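Local coordinates for protein GntR family transcriptional regulator (Streptococcus agalactiae, PDB 7B5T) that represses transcription by binding a bipartite DNA motif, and binds the second messenger c-di-AMP, at residues 13-18 against 54-59. Residues are numbered along the deposited sequence; the frame is centred on the assembly and turned at random.
Sequences SKYQKI and ARKGLN
Tyr15 and Lys56 run alongside each other in the same direction, joining helix 14-28 to helix 51-63 in the winged helix-turn-helix domain of the GntR family. Helix 51-63 follows helix 40-46 in the helix-turn-helix and is, by position, the probable recognition helix. Tyrosine suits its place by offering a flat face to the lysine's aliphatic chain: CB sits near the inner rim, 3.4 Å from Tyr15 CD1, and CD makes a CH-pi contact 3.8 Å from the ring centroid, 28° off the normal. Lysine suits its own because its methylenes cover the ring while the ammonium group turns off it; with CG anti to the carbonyl carbon and chi2 extended, CD is carried over the ring that CB already touches, and a bend at the last torsion turns NZ aside. Next to this pair, Gly57, having no side chain, lets the backbones come together, its CA 4.1 Å from that of Tyr15. The axes of the short helical segments come within 7.5 Å, their N-to-C directions 66° apart. Ile18's branched chain sets CB 4.2 Å from Gly57 CA, while its longer arm, extended at chi2, carries CD1 to the backbone of Ala54, whose small methyl points away. Beyond these segments, both Tyr15 and Ile18 also touch Thr53, and Tyr15 packs on Ser185 of the second subunit. Gly57 CA lies 3.3 Å from Tyr15 O in a CA-H...O contact.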
ATOM      1  N   SER A  13     -17.519 -23.349  29.207  1.00 94.03           N
ATOM      2  CA  SER A  13     -18.712 -23.915  29.821  1.00 88.37           C
ATOM      3  C   SER A  13     -19.335 -24.970  28.912  1.00 96.30           C
ATOM      4  O   SER A  13     -19.704 -24.678  27.772  1.00 95.02           O
ATOM      5  CB  SER A  13     -19.722 -22.815  30.137  1.00 97.04           C
ATOM      6  OG  SER A  13     -20.997 -23.361  30.427  1.00 98.87           O
ATOM      7  N   LYS A  14     -19.444 -26.197  29.429  1.00104.56           N
ATOM      8  CA  LYS A  14     -20.000 -27.313  28.664  1.00 99.21           C
ATOM      9  C   LYS A  14     -21.415 -27.036  28.164  1.00 98.95           C
ATOM     10  O   LYS A  14     -21.811 -27.570  27.120  1.00 94.47           O
ATOM     11  CB  LYS A  14     -19.979 -28.591  29.499  1.00 94.65           C
ATOM     12  CG  LYS A  14     -20.421 -29.839  28.748  1.00105.45           C
ATOM     13  CD  LYS A  14     -20.272 -31.067  29.624  1.00124.11           C
ATOM     14  CE  LYS A  14     -18.811 -31.503  29.670  1.00128.14           C
ATOM     15  NZ  LYS A  14     -18.612 -32.705  30.525  1.00137.76           N
ATOM     16  N   TYR A  15     -22.209 -26.260  28.908  1.00103.71           N
ATOM     17  CA  TYR A  15     -23.584 -26.019  28.476  1.00100.17           C
ATOM     18  C   TYR A  15     -23.612 -25.289  27.142  1.00 97.64           C
ATOM     19  O   TYR A  15     -24.464 -25.571  26.291  1.00 95.73           O
ATOM     20  CB  TYR A  15     -24.364 -25.222  29.526  1.00100.61           C
ATOM     21  CG  TYR A  15     -24.051 -25.559  30.965  1.00100.34           C
ATOM     22  CD1 TYR A  15     -24.281 -26.829  31.470  1.00 98.04           C
ATOM     23  CD2 TYR A  15     -23.569 -24.587  31.832  1.00104.61           C
ATOM     24  CE1 TYR A  15     -24.005 -27.133  32.790  1.00100.25           C
ATOM     25  CE2 TYR A  15     -23.294 -24.879  33.156  1.00101.98           C
ATOM     26  CZ  TYR A  15     -23.516 -26.155  33.630  1.00102.53           C
ATOM     27  OH  TYR A  15     -23.244 -26.455  34.946  1.00103.26           O
ATOM     28  N   GLN A  16     -22.712 -24.321  26.958  1.00101.28           N
ATOM     29  CA  GLN A  16     -22.606 -23.636  25.676  1.00100.17           C
ATOM     30  C   GLN A  16     -22.241 -24.611  24.562  1.00 99.59           C
ATOM     31  O   GLN A  16     -22.783 -24.531  23.452  1.00100.70           O
ATOM     32  CB  GLN A  16     -21.571 -22.514  25.770  1.00 97.72           C
ATOM     33  CG  GLN A  16     -21.649 -21.511  24.643  1.00 93.14           C
ATOM     34  CD  GLN A  16     -23.009 -20.860  24.556  1.00 96.74           C
ATOM     35  OE1 GLN A  16     -23.424 -20.139  25.463  1.00102.16           O
ATOM     36  NE2 GLN A  16     -23.719 -21.119  23.467  1.00105.31           N
ATOM     37  N   LYS A  17     -21.326 -25.541  24.847  1.00 92.84           N
ATOM     38  CA  LYS A  17     -20.927 -26.552  23.870  1.00 86.11           C
ATOM     39  C   LYS A  17     -22.121 -27.389  23.419  1.00 99.29           C
ATOM     40  O   LYS A  17     -22.321 -27.621  22.218  1.00102.76           O
ATOM     41  CB  LYS A  17     -19.858 -27.456  24.485  1.00 91.83           C
ATOM     42  CG  LYS A  17     -18.523 -26.789  24.789  1.00 99.66           C
ATOM     43  CD  LYS A  17     -17.569 -27.797  25.428  1.00 93.04           C
ATOM     44  CE  LYS A  17     -16.202 -27.198  25.711  1.00101.58           C
ATOM     45  NZ  LYS A  17     -15.262 -28.195  26.301  1.00 99.56           N
ATOM     46  N   ILE A  18     -22.916 -27.863  24.382  1.00101.05           N
ATOM     47  CA  ILE A  18     -24.102 -28.661  24.076  1.00 99.20           C
ATOM     48  C   ILE A  18     -25.063 -27.866  23.202  1.00 99.85           C
ATOM     49  O   ILE A  18     -25.601 -28.376  22.207  1.00102.27           O
ATOM     50  CB  ILE A  18     -24.780 -29.116  25.381  1.00103.23           C
ATOM     51  CG1 ILE A  18     -23.832 -30.004  26.190  1.00103.07           C
ATOM     52  CG2 ILE A  18     -26.097 -29.827  25.086  1.00 94.29           C
ATOM     53  CD1 ILE A  18     -24.367 -30.391  27.553  1.00106.26           C
ATOM     54  N   ALA A  54     -27.111 -31.330  29.971  1.00120.60           N
ATOM     55  CA  ALA A  54     -27.840 -31.256  28.707  1.00119.38           C
ATOM     56  C   ALA A  54     -29.063 -30.354  28.832  1.00115.79           C
ATOM     57  O   ALA A  54     -29.397 -29.608  27.901  1.00114.52           O
ATOM     58  CB  ALA A  54     -28.249 -32.658  28.258  1.00122.44           C
ATOM     59  N   ARG A  55     -29.729 -30.386  29.990  1.00120.17           N
ATOM     60  CA  ARG A  55     -30.873 -29.507  30.209  1.00118.77           C
ATOM     61  C   ARG A  55     -30.457 -28.045  30.198  1.00115.91           C
ATOM     62  O   ARG A  55     -31.166 -27.197  29.652  1.00114.16           O
ATOM     63  CB  ARG A  55     -31.567 -29.850  31.525  1.00124.02           C
ATOM     64  CG  ARG A  55     -32.834 -29.046  31.760  1.00127.13           C
ATOM     65  CD  ARG A  55     -33.679 -29.623  32.882  1.00142.45           C
ATOM     66  NE  ARG A  55     -33.040 -29.549  34.189  1.00153.38           N
ATOM     67  CZ  ARG A  55     -33.091 -28.491  34.990  1.00153.51           C
ATOM     68  NH1 ARG A  55     -33.742 -27.398  34.613  1.00148.40           N
ATOM     69  NH2 ARG A  55     -32.486 -28.522  36.171  1.00152.58           N
ATOM     70  N   LYS A  56     -29.324 -27.730  30.819  1.00113.86           N
ATOM     71  CA  LYS A  56     -28.827 -26.358  30.824  1.00109.34           C
ATOM     72  C   LYS A  56     -28.428 -25.914  29.418  1.00109.37           C
ATOM     73  O   LYS A  56     -28.712 -24.777  29.006  1.00106.02           O
ATOM     74  CB  LYS A  56     -27.662 -26.279  31.801  1.00108.00           C
ATOM     75  CG  LYS A  56     -28.118 -26.587  33.223  1.00104.28           C
ATOM     76  CD  LYS A  56     -27.035 -26.374  34.243  1.00105.40           C
ATOM     77  CE  LYS A  56     -27.515 -26.716  35.633  1.00 92.87           C
ATOM     78  NZ  LYS A  56     -28.670 -25.877  36.043  1.00110.47           N
ATOM     79  N   GLY A  57     -27.768 -26.803  28.672  1.00106.80           N
ATOM     80  CA  GLY A  57     -27.475 -26.517  27.277  1.00102.85           C
ATOM     81  C   GLY A  57     -28.728 -26.194  26.487  1.00102.71           C
ATOM     82  O   GLY A  57     -28.741 -25.269  25.672  1.00102.14           O
ATOM     83  N   LEU A  58     -29.797 -26.961  26.714  1.00102.46           N
ATOM     84  CA  LEU A  58     -31.057 -26.702  26.026  1.00100.53           C
ATOM     85  C   LEU A  58     -31.734 -25.436  26.541  1.00104.13           C
ATOM     86  O   LEU A  58     -32.464 -24.780  25.790  1.00106.34           O
ATOM     87  CB  LEU A  58     -31.986 -27.904  26.190  1.00101.88           C
ATOM     88  CG  LEU A  58     -31.562 -29.152  25.413  1.00100.13           C
ATOM     89  CD1 LEU A  58     -32.591 -30.265  25.558  1.00103.76           C
ATOM     90  CD2 LEU A  58     -31.308 -28.817  23.949  1.00104.15           C
ATOM     91  N   ASN A  59     -31.511 -25.084  27.813  1.00100.51           N
ATOM     92  CA  ASN A  59     -32.001 -23.818  28.355  1.00101.88           C
ATOM     93  C   ASN A  59     -31.355 -22.623  27.674  1.00100.24           C
ATOM     94  O   ASN A  59     -31.997 -21.576  27.522  1.00 96.64           O
ATOM     95  CB  ASN A  59     -31.753 -23.744  29.865  1.00100.55           C
ATOM     96  CG  ASN A  59     -32.936 -24.217  30.682  1.00108.34           C
ATOM     97  OD1 ASN A  59     -32.791 -24.995  31.630  1.00115.82           O
ATOM     98  ND2 ASN A  59     -34.115 -23.691  30.358  1.00106.47           N
TER